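Local atomic coordinates of glycoside Hydrolase (Bacteroides uniformis, PDB entry 5T99), a protein that probably hydrolyses terminal beta-galactosidic bonds of agarose-derived oligosaccharides, as a family 2 glycoside hydrolase of a human gut symbiont. Residues W87-F92 against E146-V151; K196-V201 against N253-N258; L419-K424 against P455-N460; S500-Y505 against L595-F600. All coordinates share one frame; numbering follows the deposited sequence.

Contact 1: W87-F92 against E146-V151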
loop_
_atom_site.group_PDB
_atom_site.type_symbol
_atom_site.label_atom_id
_atom_site.label_comp_id
_atom_site.label_asym_id
_atom_site.label_seq_id
_atom_site.Cartn_x
_atom_site.Cartn_y
_atom_site.Cartn_z
ATOM N N TRP A 87 -0.435 20.326 -16.498
ATOM C CA TRP A 87 -1.261 20.053 -17.657
ATOM C C TRP A 87 -0.763 18.799 -18.347
ATOM O O TRP A 87 0.448 18.601 -18.472
ATOM C CB TRP A 87 -1.203 21.214 -18.651
ATOM C CG TRP A 87 -2.155 22.350 -18.390
ATOM C CD1 TRP A 87 -1.916 23.474 -17.647
ATOM C CD2 TRP A 87 -3.478 22.486 -18.902
ATOM N NE1 TRP A 87 -3.020 24.299 -17.659
ATOM C CE2 TRP A 87 -3.989 23.721 -18.429
ATOM C CE3 TRP A 87 -4.291 21.681 -19.708
ATOM C CZ2 TRP A 87 -5.264 24.166 -18.731
ATOM C CZ3 TRP A 87 -5.571 22.134 -20.023
ATOM C CH2 TRP A 87 -6.042 23.370 -19.532
ATOM N N TYR A 88 -1.707 17.964 -18.797
ATOM C CA TYR A 88 -1.397 16.819 -19.654
ATOM C C TYR A 88 -2.247 16.879 -20.912
ATOM O O TYR A 88 -3.429 17.195 -20.843
ATOM C CB TYR A 88 -1.668 15.495 -18.957
ATOM C CG TYR A 88 -0.845 15.211 -17.726
ATOM C CD1 TYR A 88 0.212 14.309 -17.766
ATOM C CD2 TYR A 88 -1.160 15.803 -16.502
ATOM C CE1 TYR A 88 0.949 14.021 -16.621
ATOM C CE2 TYR A 88 -0.428 15.524 -15.356
ATOM C CZ TYR A 88 0.617 14.634 -15.428
ATOM O OH TYR A 88 1.331 14.357 -14.310
ATOM N N ARG A 89 -1.638 16.564 -22.053
ATOM C CA ARG A 89 -2.342 16.503 -23.328
ATOM C C ARG A 89 -1.920 15.252 -24.057
ATOM O O ARG A 89 -0.752 14.897 -24.031
ATOM C CB ARG A 89 -1.989 17.708 -24.204
ATOM C CG ARG A 89 -2.635 19.024 -23.799
ATOM C CD ARG A 89 -2.069 20.166 -24.646
ATOM N NE ARG A 89 -2.348 20.003 -26.082
ATOM C CZ ARG A 89 -3.430 20.445 -26.728
ATOM N NH1 ARG A 89 -4.414 21.082 -26.104
ATOM N NH2 ARG A 89 -3.539 20.232 -28.032
ATOM N N LYS A 90 -2.873 14.590 -24.700
ATOM C CA LYS A 90 -2.587 13.464 -25.580
ATOM C C LYS A 90 -3.362 13.660 -26.870
ATOM O O LYS A 90 -4.549 13.959 -26.836
ATOM C CB LYS A 90 -2.971 12.138 -24.926
ATOM C CG LYS A 90 -2.749 10.925 -25.821
ATOM C CD LYS A 90 -2.812 9.612 -25.055
ATOM C CE LYS A 90 -2.669 8.416 -25.993
ATOM N NZ LYS A 90 -2.655 7.100 -25.290
ATOM N N THR A 91 -2.674 13.482 -27.997
ATOM C CA THR A 91 -3.238 13.710 -29.325
ATOM C C THR A 91 -3.270 12.359 -30.034
ATOM O O THR A 91 -2.256 11.660 -30.056
ATOM C CB THR A 91 -2.393 14.744 -30.116
ATOM O OG1 THR A 91 -2.309 15.963 -29.367
ATOM C CG2 THR A 91 -2.991 15.053 -31.482
ATOM N N PHE A 92 -4.421 11.992 -30.597
ATOM C CA PHE A 92 -4.611 10.648 -31.153
ATOM C C PHE A 92 -5.629 10.630 -32.289
ATOM O O PHE A 92 -6.609 11.375 -32.265
ATOM C CB PHE A 92 -5.029 9.650 -30.044
ATOM C CG PHE A 92 -6.331 9.993 -29.352
ATOM C CD1 PHE A 92 -7.523 9.384 -29.732
ATOM C CD2 PHE A 92 -6.368 10.939 -28.328
ATOM C CE1 PHE A 92 -8.720 9.708 -29.105
ATOM C CE2 PHE A 92 -7.562 11.262 -27.694
ATOM C CZ PHE A 92 -8.739 10.641 -28.079
ATOM N N GLU A 146 -7.674 13.978 -36.042
ATOM C CA GLU A 146 -6.968 14.106 -34.772
ATOM C C GLU A 146 -7.923 14.482 -33.641
ATOM O O GLU A 146 -8.906 15.189 -33.858
ATOM C CB GLU A 146 -5.824 15.116 -34.889
ATOM C CG GLU A 146 -4.639 14.596 -35.702
ATOM C CD GLU A 146 -3.875 13.465 -35.020
ATOM O OE1 GLU A 146 -4.130 13.171 -33.833
ATOM O OE2 GLU A 146 -3.005 12.858 -35.671
ATOM N N ASN A 147 -7.626 13.969 -32.446
ATOM C CA ASN A 147 -8.370 14.260 -31.219
ATOM C C ASN A 147 -7.383 14.662 -30.142
ATOM O O ASN A 147 -6.247 14.213 -30.156
ATOM C CB ASN A 147 -9.151 13.037 -30.725
ATOM C CG ASN A 147 -10.206 12.578 -31.702
ATOM O OD1 ASN A 147 -11.391 12.877 -31.540
ATOM N ND2 ASN A 147 -9.788 11.847 -32.723
ATOM N N VAL A 148 -7.829 15.484 -29.198
ATOM C CA VAL A 148 -6.974 16.002 -28.133
ATOM C C VAL A 148 -7.678 15.867 -26.782
ATOM O O VAL A 148 -8.660 16.571 -26.490
ATOM C CB VAL A 148 -6.587 17.482 -28.400
ATOM C CG1 VAL A 148 -5.793 18.072 -27.243
ATOM C CG2 VAL A 148 -5.784 17.605 -29.697
ATOM N N LEU A 149 -7.152 14.965 -25.965
ATOM C CA LEU A 149 -7.565 14.828 -24.587
ATOM C C LEU A 149 -6.626 15.667 -23.723
ATOM O O LEU A 149 -5.405 15.454 -23.752
ATOM C CB LEU A 149 -7.508 13.353 -24.161
ATOM C CG LEU A 149 -7.988 13.003 -22.752
ATOM C CD1 LEU A 149 -9.413 13.479 -22.537
ATOM C CD2 LEU A 149 -7.854 11.503 -22.524
ATOM N N ALA A 150 -7.206 16.608 -22.966
ATOM C CA ALA A 150 -6.458 17.523 -22.101
ATOM C C ALA A 150 -6.912 17.378 -20.661
ATOM O O ALA A 150 -8.104 17.372 -20.396
ATOM C CB ALA A 150 -6.659 18.961 -22.550
ATOM N N VAL A 151 -5.955 17.283 -19.745
ATOM C CA VAL A 151 -6.229 17.186 -18.317
ATOM C C VAL A 151 -5.462 18.301 -17.633
ATOM O O VAL A 151 -4.253 18.447 -17.848
ATOM C CB VAL A 151 -5.799 15.819 -17.728
ATOM C CG1 VAL A 151 -6.021 15.773 -16.223
ATOM C CG2 VAL A 151 -6.561 14.682 -18.400
#
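F92 lays one face of its ring over the CB of N147, 3.7 Å from the ring centroid, a CH-pi contact in which ring and amide planes lie only 20° apart. Its CG sits between the backbone N and carbonyl carbon (chi1 61°), which swings the ring across to the neighbouring strand, with CE2 at 4.1 Å from L149 CB. N147 also donates twice to F92 O, from backbone N (2.8 Å) and from ND2 (3.2 Å), the two reaching it from opposite faces of the carbonyl plane; its OD1 accepts from the backbone N of K142. With alanine in place of F92, N147 CB would probably lose the ring face it rests against and L149 its edge contact, leaving a gap beside I118. On the sheet face carrying R89 and V148, V148 CG1 sits 3.2 Å from R89 NH2, over the flat side of the guanidinium, which D51 and the carbonyl of A44 hold in place. W87 turns its ring edge to A150 CB. This is central antiparallel pairing in the six-stranded sheet of the family 2 sugar-binding beta sandwich.

Contact 2: K196-V201 against N253-N258. With EDO (1,2-ethanediol), chain D; EDO (1,2-ethanediol), chain E.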
loop_
_atom_site.group_PDB
_atom_site.type_symbol
_atom_site.label_atom_id
_atom_site.label_comp_id
_atom_site.label_asym_id
_atom_site.label_seq_id
_atom_site.Cartn_x
_atom_site.Cartn_y
_atom_site.Cartn_z
ATOM N N LYS A 196 -16.030 -26.271 2.874
ATOM C CA LYS A 196 -15.068 -27.141 2.193
ATOM C C LYS A 196 -15.662 -27.917 0.998
ATOM O O LYS A 196 -15.003 -28.065 -0.029
ATOM C CB LYS A 196 -14.457 -28.128 3.184
ATOM C CG LYS A 196 -13.342 -28.957 2.574
ATOM C CD LYS A 196 -12.699 -29.888 3.580
ATOM C CE LYS A 196 -11.357 -30.383 3.057
ATOM N NZ LYS A 196 -11.144 -31.816 3.397
ATOM N N SER A 197 -16.876 -28.433 1.157
ATOM C CA SER A 197 -17.555 -29.214 0.114
ATOM C C SER A 197 -18.139 -28.373 -0.993
ATOM O O SER A 197 -18.194 -28.817 -2.144
ATOM C CB SER A 197 -18.718 -30.012 0.718
ATOM O OG SER A 197 -18.197 -30.955 1.611
ATOM N N LYS A 198 -18.632 -27.188 -0.641
ATOM C CA LYS A 198 -19.359 -26.364 -1.581
ATOM C C LYS A 198 -19.328 -24.883 -1.215
ATOM O O LYS A 198 -19.597 -24.516 -0.068
ATOM C CB LYS A 198 -20.817 -26.837 -1.661
ATOM C CG LYS A 198 -21.687 -25.954 -2.548
ATOM C CD LYS A 198 -23.016 -26.595 -2.882
ATOM C CE LYS A 198 -23.921 -26.660 -1.681
ATOM N NZ LYS A 198 -25.330 -26.638 -2.132
ATOM N N ALA A 199 -19.024 -24.049 -2.210
ATOM C CA ALA A 199 -19.250 -22.616 -2.130
ATOM C C ALA A 199 -20.292 -22.255 -3.167
ATOM O O ALA A 199 -20.425 -22.934 -4.191
ATOM C CB ALA A 199 -17.966 -21.857 -2.401
ATOM N N VAL A 200 -21.040 -21.190 -2.885
ATOM C CA VAL A 200 -21.997 -20.634 -3.826
ATOM C C VAL A 200 -21.474 -19.266 -4.209
ATOM O O VAL A 200 -21.169 -18.458 -3.332
ATOM C CB VAL A 200 -23.399 -20.508 -3.203
ATOM C CG1 VAL A 200 -24.378 -19.860 -4.180
ATOM C CG2 VAL A 200 -23.907 -21.874 -2.784
ATOM N N VAL A 201 -21.341 -19.034 -5.517
ATOM C CA VAL A 201 -20.881 -17.765 -6.069
ATOM C C VAL A 201 -22.091 -17.052 -6.648
ATOM O O VAL A 201 -22.706 -17.544 -7.584
ATOM C CB VAL A 201 -19.849 -17.985 -7.182
ATOM C CG1 VAL A 201 -19.466 -16.662 -7.829
ATOM C CG2 VAL A 201 -18.610 -18.700 -6.638
ATOM N N ASN A 253 -23.143 -23.109 -7.961
ATOM C CA ASN A 253 -22.407 -23.929 -6.995
ATOM C C ASN A 253 -20.998 -24.207 -7.531
ATOM O O ASN A 253 -20.818 -24.459 -8.726
ATOM C CB ASN A 253 -23.106 -25.280 -6.764
ATOM C CG ASN A 253 -24.476 -25.152 -6.109
ATOM O OD1 ASN A 253 -24.757 -24.217 -5.350
ATOM N ND2 ASN A 253 -25.339 -26.120 -6.387
ATOM N N MET A 254 -20.017 -24.122 -6.637
ATOM C CA MET A 254 -18.652 -24.580 -6.880
ATOM C C MET A 254 -18.392 -25.677 -5.863
ATOM O O MET A 254 -18.281 -25.404 -4.673
ATOM C CB MET A 254 -17.646 -23.439 -6.646
ATOM C CG MET A 254 -17.840 -22.210 -7.516
ATOM S SD MET A 254 -17.343 -22.549 -9.194
ATOM C CE MET A 254 -15.567 -22.409 -9.056
ATOM N N LEU A 255 -18.340 -26.924 -6.323
ATOM C CA LEU A 255 -18.019 -28.050 -5.436
ATOM C C LEU A 255 -16.507 -28.122 -5.191
ATOM O O LEU A 255 -15.715 -27.772 -6.066
ATOM C CB LEU A 255 -18.560 -29.373 -5.998
ATOM C CG LEU A 255 -20.055 -29.417 -6.366
ATOM C CD1 LEU A 255 -20.452 -30.835 -6.768
ATOM C CD2 LEU A 255 -20.967 -28.906 -5.252
ATOM N N ASN A 256 -16.127 -28.544 -3.986
ATOM C CA ASN A 256 -14.718 -28.656 -3.579
ATOM C C ASN A 256 -13.888 -27.422 -3.944
ATOM O O ASN A 256 -12.828 -27.537 -4.568
ATOM C CB ASN A 256 -14.112 -29.915 -4.191
ATOM C CG ASN A 256 -14.897 -31.156 -3.831
ATOM O OD1 ASN A 256 -15.483 -31.815 -4.701
ATOM N ND2 ASN A 256 -14.938 -31.472 -2.540
ATOM N N PRO A 257 -14.383 -26.229 -3.557
ATOM C CA PRO A 257 -13.741 -24.981 -3.967
ATOM C C PRO A 257 -12.333 -24.809 -3.392
ATOM O O PRO A 257 -12.023 -25.348 -2.330
ATOM C CB PRO A 257 -14.678 -23.914 -3.395
ATOM C CG PRO A 257 -15.227 -24.570 -2.172
ATOM C CD PRO A 257 -15.487 -25.974 -2.617
ATOM N N ASN A 258 -11.499 -24.072 -4.125
ATOM C CA ASN A 258 -10.209 -23.614 -3.626
ATOM C C ASN A 258 -10.486 -22.362 -2.798
ATOM O O ASN A 258 -10.852 -21.315 -3.338
ATOM C CB ASN A 258 -9.253 -23.298 -4.771
ATOM C CG ASN A 258 -8.960 -24.502 -5.652
ATOM O OD1 ASN A 258 -9.126 -24.450 -6.874
ATOM N ND2 ASN A 258 -8.519 -25.582 -5.046
HETATM C C1 EDO D . -15.459 -26.554 -9.298
HETATM O O1 EDO D . -15.386 -25.890 -8.036
HETATM C C2 EDO D . -16.863 -26.490 -9.904
HETATM O O2 EDO D . -17.790 -27.379 -9.255
HETATM C C1 EDO E . -12.656 -30.623 -8.146
HETATM O O1 EDO E . -12.880 -29.492 -9.002
HETATM C C2 EDO E . -13.832 -31.597 -8.252
HETATM O O2 EDO E . -15.005 -31.081 -7.600
HETATM O O HOH W 1 -12.594 -27.113 -0.534
#
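K198 and L255 face each other as a non-hydrogen-bonded antiparallel pair near the end of two strands of the three-stranded sheet in the immunoglobulin-like beta-sandwich domain of family 2 enzymes. From CB outward, K198 first meets L255: CB lies 4.1 Å from L255 CD2, and CG is about as far from that same methyl group and from M254 O. CG lies anti to the backbone N (chi1 175°) and the chain runs on extended to CD, 3.8 Å from N253 CG, the two side chains crossing at a slant; the bend at chi3 (70°) comes only after CD. NZ ends near N253 OD1 without bonding to it. The contact is therefore carried by the methylenes of the lysine. N253 OD1 also rests beside V200 CG2, the two side chains running alongside each other.

On the opposite face A199 CB packs on the ring of P257, 3.9 Å from CG, with I290 touching both residues, while V201 CG2 meets M254 CG and the methionine leads on toward V231 and A232. Between the strands A199 and M254 exchange two backbone hydrogen bonds. N256 N still reaches S197 O after its strand has ended, coming in well above the carbonyl plane. Beyond it one water joins the two segments, donating to K196 O and to P257 O, at 2.6 Å from each.

Contact 3: L419-K424 against P455-N460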
loop_
_atom_site.group_PDB
_atom_site.type_symbol
_atom_site.label_atom_id
_atom_site.label_comp_id
_atom_site.label_asym_id
_atom_site.label_seq_id
_atom_site.Cartn_x
_atom_site.Cartn_y
_atom_site.Cartn_z
ATOM N N LEU A 419 -12.681 15.148 13.191
ATOM C CA LEU A 419 -12.968 16.142 14.248
ATOM C C LEU A 419 -14.397 16.044 14.827
ATOM O O LEU A 419 -14.637 16.445 15.977
ATOM C CB LEU A 419 -12.675 17.564 13.751
ATOM C CG LEU A 419 -11.216 18.030 13.904
ATOM C CD1 LEU A 419 -10.199 16.959 13.517
ATOM C CD2 LEU A 419 -10.985 19.306 13.106
ATOM N N GLU A 420 -15.310 15.461 14.046
ATOM C CA GLU A 420 -16.688 15.205 14.474
ATOM C C GLU A 420 -16.787 14.300 15.716
ATOM O O GLU A 420 -17.824 14.289 16.375
ATOM C CB GLU A 420 -17.530 14.626 13.312
ATOM C CG GLU A 420 -17.877 15.621 12.195
ATOM C CD GLU A 420 -16.752 15.896 11.183
ATOM O OE1 GLU A 420 -15.603 15.400 11.344
ATOM O OE2 GLU A 420 -17.013 16.633 10.204
ATOM N N GLN A 421 -15.722 13.572 16.055
ATOM C CA GLN A 421 -15.638 12.873 17.344
ATOM C C GLN A 421 -15.985 13.763 18.555
ATOM O O GLN A 421 -16.604 13.290 19.518
ATOM C CB GLN A 421 -14.230 12.316 17.567
ATOM C CG GLN A 421 -13.831 11.146 16.691
ATOM C CD GLN A 421 -12.359 10.864 16.835
ATOM O OE1 GLN A 421 -11.955 9.981 17.593
ATOM N NE2 GLN A 421 -11.542 11.656 16.161
ATOM N N SER A 422 -15.567 15.031 18.514
ATOM C CA SER A 422 -15.873 15.973 19.600
ATOM C C SER A 422 -17.152 16.847 19.434
ATOM O O SER A 422 -17.475 17.570 20.360
ATOM C CB SER A 422 -14.641 16.841 19.939
ATOM O OG SER A 422 -14.324 17.728 18.883
ATOM N N ASP A 423 -17.845 16.796 18.283
ATOM C CA ASP A 423 -19.206 17.392 18.150
ATOM C C ASP A 423 -20.174 16.486 18.902
ATOM O O ASP A 423 -20.671 15.489 18.364
ATOM C CB ASP A 423 -19.650 17.576 16.677
ATOM C CG ASP A 423 -21.037 18.301 16.519
ATOM O OD1 ASP A 423 -21.786 18.527 17.505
ATOM O OD2 ASP A 423 -21.387 18.656 15.368
ATOM N N LYS A 424 -20.430 16.844 20.152
ATOM C CA LYS A 424 -21.228 16.014 21.054
ATOM C C LYS A 424 -22.663 15.736 20.570
ATOM O O LYS A 424 -23.112 14.589 20.600
ATOM C CB LYS A 424 -21.226 16.635 22.456
ATOM C CG LYS A 424 -21.821 15.751 23.532
ATOM C CD LYS A 424 -21.599 16.344 24.919
ATOM C CE LYS A 424 -22.586 15.763 25.934
ATOM N NZ LYS A 424 -22.143 15.955 27.347
ATOM N N PRO A 455 -12.811 9.673 25.991
ATOM C CA PRO A 455 -13.885 8.754 25.551
ATOM C C PRO A 455 -14.882 9.317 24.505
ATOM O O PRO A 455 -15.838 8.623 24.167
ATOM C CB PRO A 455 -14.615 8.451 26.872
ATOM C CG PRO A 455 -14.477 9.727 27.652
ATOM C CD PRO A 455 -13.097 10.252 27.320
ATOM N N ALA A 456 -14.646 10.524 23.985
ATOM C CA ALA A 456 -15.647 11.280 23.196
ATOM C C ALA A 456 -16.547 10.464 22.248
ATOM O O ALA A 456 -17.727 10.331 22.520
ATOM C CB ALA A 456 -14.993 12.447 22.455
ATOM N N PRO A 457 -15.991 9.885 21.162
ATOM C CA PRO A 457 -16.860 9.186 20.197
ATOM C C PRO A 457 -17.606 7.959 20.769
ATOM O O PRO A 457 -18.667 7.603 20.239
ATOM C CB PRO A 457 -15.893 8.774 19.090
ATOM C CG PRO A 457 -14.592 8.609 19.783
ATOM C CD PRO A 457 -14.565 9.617 20.902
ATOM N N PHE A 458 -17.071 7.356 21.840
ATOM C CA PHE A 458 -17.762 6.297 22.584
ATOM C C PHE A 458 -18.942 6.814 23.420
ATOM O O PHE A 458 -19.999 6.149 23.502
ATOM C CB PHE A 458 -16.778 5.520 23.448
ATOM C CG PHE A 458 -15.773 4.761 22.646
ATOM C CD1 PHE A 458 -16.079 3.502 22.154
ATOM C CD2 PHE A 458 -14.549 5.320 22.324
ATOM C CE1 PHE A 458 -15.173 2.804 21.391
ATOM C CE2 PHE A 458 -13.645 4.625 21.539
ATOM C CZ PHE A 458 -13.955 3.364 21.080
ATOM N N ASP A 459 -18.750 7.985 24.042
ATOM C CA ASP A 459 -19.788 8.646 24.859
ATOM C C ASP A 459 -20.774 9.484 24.029
ATOM O O ASP A 459 -21.896 9.733 24.472
ATOM C CB ASP A 459 -19.148 9.559 25.920
ATOM C CG ASP A 459 -18.372 8.790 26.988
ATOM O OD1 ASP A 459 -18.466 7.544 27.063
ATOM O OD2 ASP A 459 -17.658 9.460 27.771
ATOM N N ASN A 460 -20.336 9.919 22.842
ATOM C CA ASN A 460 -21.148 10.731 21.949
ATOM C C ASN A 460 -21.910 9.919 20.882
ATOM O O ASN A 460 -22.292 10.468 19.844
ATOM C CB ASN A 460 -20.261 11.764 21.246
ATOM C CG ASN A 460 -19.543 12.695 22.209
ATOM O OD1 ASN A 460 -19.827 12.721 23.396
ATOM N ND2 ASN A 460 -18.590 13.457 21.686
HETATM O O HOH W 2 -22.275 12.700 18.366
#
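N460 and Q421 make the one direct hydrogen bond here: N460 ND2 donates to Q421 O at 2.9 Å, with a bent N-H...O angle of 135° and the acceptor lying somewhat out of the amide plane. The same oxygen also has A456 CB 3.5 Å away. The other branch of the N460 amide, OD1, touches K424 CG at 3.6 Å, and the two side chains cross at about a right angle. The P457 ring crosses the Q421 side chain at a slant, its CG 3.7 Å from Q421 OE1.

One step out, several bonds fix these groups. Q421 keeps CG beside its own backbone N (chi1 -71°) and runs extended past the proline, and its amide is then gripped on both branches: NE2 donates to I418 O and N452 OD1, while OE1 accepts from Y453 N. F451 touches both Q421 and P457. On the other side N460 is placed by the single helical turn 456-459, its N donating to A456 O at 2.7 Å. This is a meeting of loops following the fourth and fifth strands of the TIM barrel; N416 and E417, just ahead of L419, line the galacto-isofagomine pocket.

Contact 4: S500-Y505 against L595-F600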
loop_
_atom_site.group_PDB
_atom_site.type_symbol
_atom_site.label_atom_id
_atom_site.label_comp_id
_atom_site.label_asym_id
_atom_site.label_seq_id
_atom_site.Cartn_x
_atom_site.Cartn_y
_atom_site.Cartn_z
ATOM N N SER A 500 12.169 5.925 14.941
ATOM C CA SER A 500 13.583 5.572 14.913
ATOM C C SER A 500 14.196 5.882 13.552
ATOM O O SER A 500 13.485 5.996 12.551
ATOM C CB SER A 500 13.785 4.097 15.255
ATOM O OG SER A 500 13.094 3.244 14.367
ATOM N N SER A 501 15.512 6.069 13.538
ATOM C CA SER A 501 16.290 6.132 12.299
ATOM C C SER A 501 17.081 4.830 12.212
ATOM O O SER A 501 17.596 4.359 13.230
ATOM C CB SER A 501 17.238 7.333 12.304
ATOM O OG SER A 501 16.543 8.556 12.527
ATOM N N ARG A 502 17.160 4.251 11.010
ATOM C CA ARG A 502 17.863 2.978 10.779
ATOM C C ARG A 502 19.322 3.069 11.198
ATOM O O ARG A 502 20.032 3.955 10.735
ATOM C CB ARG A 502 17.816 2.589 9.289
ATOM C CG ARG A 502 18.410 1.212 8.986
ATOM C CD ARG A 502 18.124 0.758 7.559
ATOM N NE ARG A 502 18.568 1.742 6.579
ATOM C CZ ARG A 502 19.835 1.964 6.222
ATOM N NH1 ARG A 502 20.837 1.261 6.747
ATOM N NH2 ARG A 502 20.105 2.908 5.322
ATOM N N GLY A 503 19.757 2.155 12.061
ATOM C CA GLY A 503 21.157 2.059 12.458
ATOM C C GLY A 503 21.753 3.243 13.215
ATOM O O GLY A 503 22.962 3.443 13.170
ATOM N N VAL A 504 20.914 4.011 13.913
ATOM C CA VAL A 504 21.368 5.161 14.694
ATOM C C VAL A 504 21.048 4.908 16.157
ATOM O O VAL A 504 19.899 4.701 16.507
ATOM C CB VAL A 504 20.708 6.472 14.222
ATOM C CG1 VAL A 504 21.138 7.646 15.098
ATOM C CG2 VAL A 504 21.060 6.738 12.762
ATOM N N TYR A 505 22.082 4.921 16.993
ATOM C CA TYR A 505 21.967 4.718 18.438
ATOM C C TYR A 505 22.637 5.906 19.119
ATOM O O TYR A 505 23.749 6.319 18.724
ATOM C CB TYR A 505 22.643 3.402 18.845
ATOM C CG TYR A 505 22.260 2.278 17.934
ATOM C CD1 TYR A 505 21.097 1.546 18.154
ATOM C CD2 TYR A 505 23.022 1.988 16.804
ATOM C CE1 TYR A 505 20.728 0.532 17.298
ATOM C CE2 TYR A 505 22.656 0.975 15.933
ATOM C CZ TYR A 505 21.507 0.254 16.185
ATOM O OH TYR A 505 21.143 -0.750 15.323
ATOM N N LEU A 595 14.754 -0.882 3.715
ATOM C CA LEU A 595 15.715 -1.536 4.609
ATOM C C LEU A 595 15.156 -1.613 6.026
ATOM O O LEU A 595 14.716 -0.599 6.572
ATOM C CB LEU A 595 17.075 -0.830 4.587
ATOM C CG LEU A 595 17.807 -0.953 3.247
ATOM C CD1 LEU A 595 18.968 0.026 3.180
ATOM C CD2 LEU A 595 18.283 -2.381 2.999
ATOM N N PRO A 596 15.148 -2.824 6.620
ATOM C CA PRO A 596 14.532 -2.953 7.941
ATOM C C PRO A 596 15.346 -2.234 9.022
ATOM O O PRO A 596 16.584 -2.301 9.018
ATOM C CB PRO A 596 14.525 -4.473 8.178
ATOM C CG PRO A 596 15.669 -4.990 7.376
ATOM C CD PRO A 596 15.771 -4.087 6.175
ATOM N N LYS A 597 14.650 -1.538 9.917
ATOM C CA LYS A 597 15.266 -0.999 11.124
ATOM C C LYS A 597 15.226 -2.114 12.142
ATOM O O LYS A 597 14.657 -3.182 11.872
ATOM C CB LYS A 597 14.489 0.204 11.638
ATOM C CG LYS A 597 14.349 1.344 10.641
ATOM C CD LYS A 597 13.394 2.412 11.160
ATOM C CE LYS A 597 13.024 3.403 10.058
ATOM N NZ LYS A 597 11.945 4.365 10.424
ATOM N N ASP A 598 15.804 -1.888 13.319
ATOM C CA ASP A 598 15.748 -2.904 14.378
ATOM C C ASP A 598 14.300 -3.222 14.778
ATOM O O ASP A 598 14.025 -4.321 15.242
ATOM C CB ASP A 598 16.520 -2.467 15.625
ATOM C CG ASP A 598 17.990 -2.250 15.355
ATOM O OD1 ASP A 598 18.652 -3.182 14.844
ATOM O OD2 ASP A 598 18.470 -1.134 15.657
ATOM N N ARG A 599 13.408 -2.245 14.603
ATOM C CA ARG A 599 11.990 -2.367 14.931
ATOM C C ARG A 599 11.296 -3.494 14.171
ATOM O O ARG A 599 10.468 -4.203 14.743
ATOM C CB ARG A 599 11.275 -1.034 14.667
ATOM C CG ARG A 599 9.842 -0.960 15.196
ATOM C CD ARG A 599 9.633 0.244 16.119
ATOM N NE ARG A 599 10.176 1.484 15.556
ATOM C CZ ARG A 599 9.635 2.170 14.550
ATOM N NH1 ARG A 599 8.497 1.779 13.970
ATOM N NH2 ARG A 599 10.240 3.277 14.116
ATOM N N PHE A 600 11.644 -3.642 12.892
ATOM C CA PHE A 600 11.259 -4.805 12.087
ATOM C C PHE A 600 11.424 -6.120 12.825
ATOM O O PHE A 600 10.533 -6.966 12.787
ATOM C CB PHE A 600 12.080 -4.840 10.795
ATOM C CG PHE A 600 11.855 -6.055 9.938
ATOM C CD1 PHE A 600 10.910 -6.039 8.914
ATOM C CD2 PHE A 600 12.627 -7.204 10.114
ATOM C CE1 PHE A 600 10.732 -7.155 8.100
ATOM C CE2 PHE A 600 12.448 -8.323 9.303
ATOM C CZ PHE A 600 11.503 -8.296 8.296
HETATM O O HOH W 3 14.373 0.757 15.361
HETATM O O HOH W 4 17.737 0.225 13.019
#
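In the TIM barrel domain, S500, R502 and Y505, on the loop following the seventh barrel strand, meet L595 and K597, in the loop leading into helix 598-607, and D598 and R599 at its beginning. R599 NH2 donates to S500 OG at 2.9 Å, the oxygen lying 28° out of the guanidinium plane; D524 and the carbonyl of F587, a residue lining the galacto-isofagomine pocket, hold the arginine from elsewhere. K597 runs extended between S500 and R502: CG is 3.9 Å from R502 CB, CD lies 3.3 Å from S500 OG, and NZ donates to S500 O from above the carbonyl plane while forming a salt bridge with D557. A leucine in place of K597 would probably leave the D557 carboxylate without this positive mate and S500 O without its lysine donor. L595 CD1 sits 3.6 Å above the centre of the R502 guanidinium, whose NE pairs with D591. Y505 comes from the opposite direction to D598, and its OH donates to the syn lone pair of D598 OD2 at 2.7 Å. Beside that bond a water accepts from G503 N at 3.0 Å and from D598 N at 2.9 Å.

Overall arrangement
The four contacts follow one another along the chain, each closing before the next opens, and none touches another. Contact 1 lies in the sheet of the sugar-binding sandwich and contact 2 in the next beta-sandwich domain, their centres about 48 Å apart. Contacts 3 and 4 both belong to the barrel, involving loops after its fourth, fifth and seventh strands and the helix 598-607; their centres are about 36 Å apart. The side chains of Q421 and R599 lie about 10 and about 11 Å from the bound galacto-isofagomine, which puts contacts 3 and 4 near the pocket without lining it. Contacts 1 and 4 fall on opposite sides of the chain's centre. The sandwiches thus precede the barrel that supplies most of the ligand pocket.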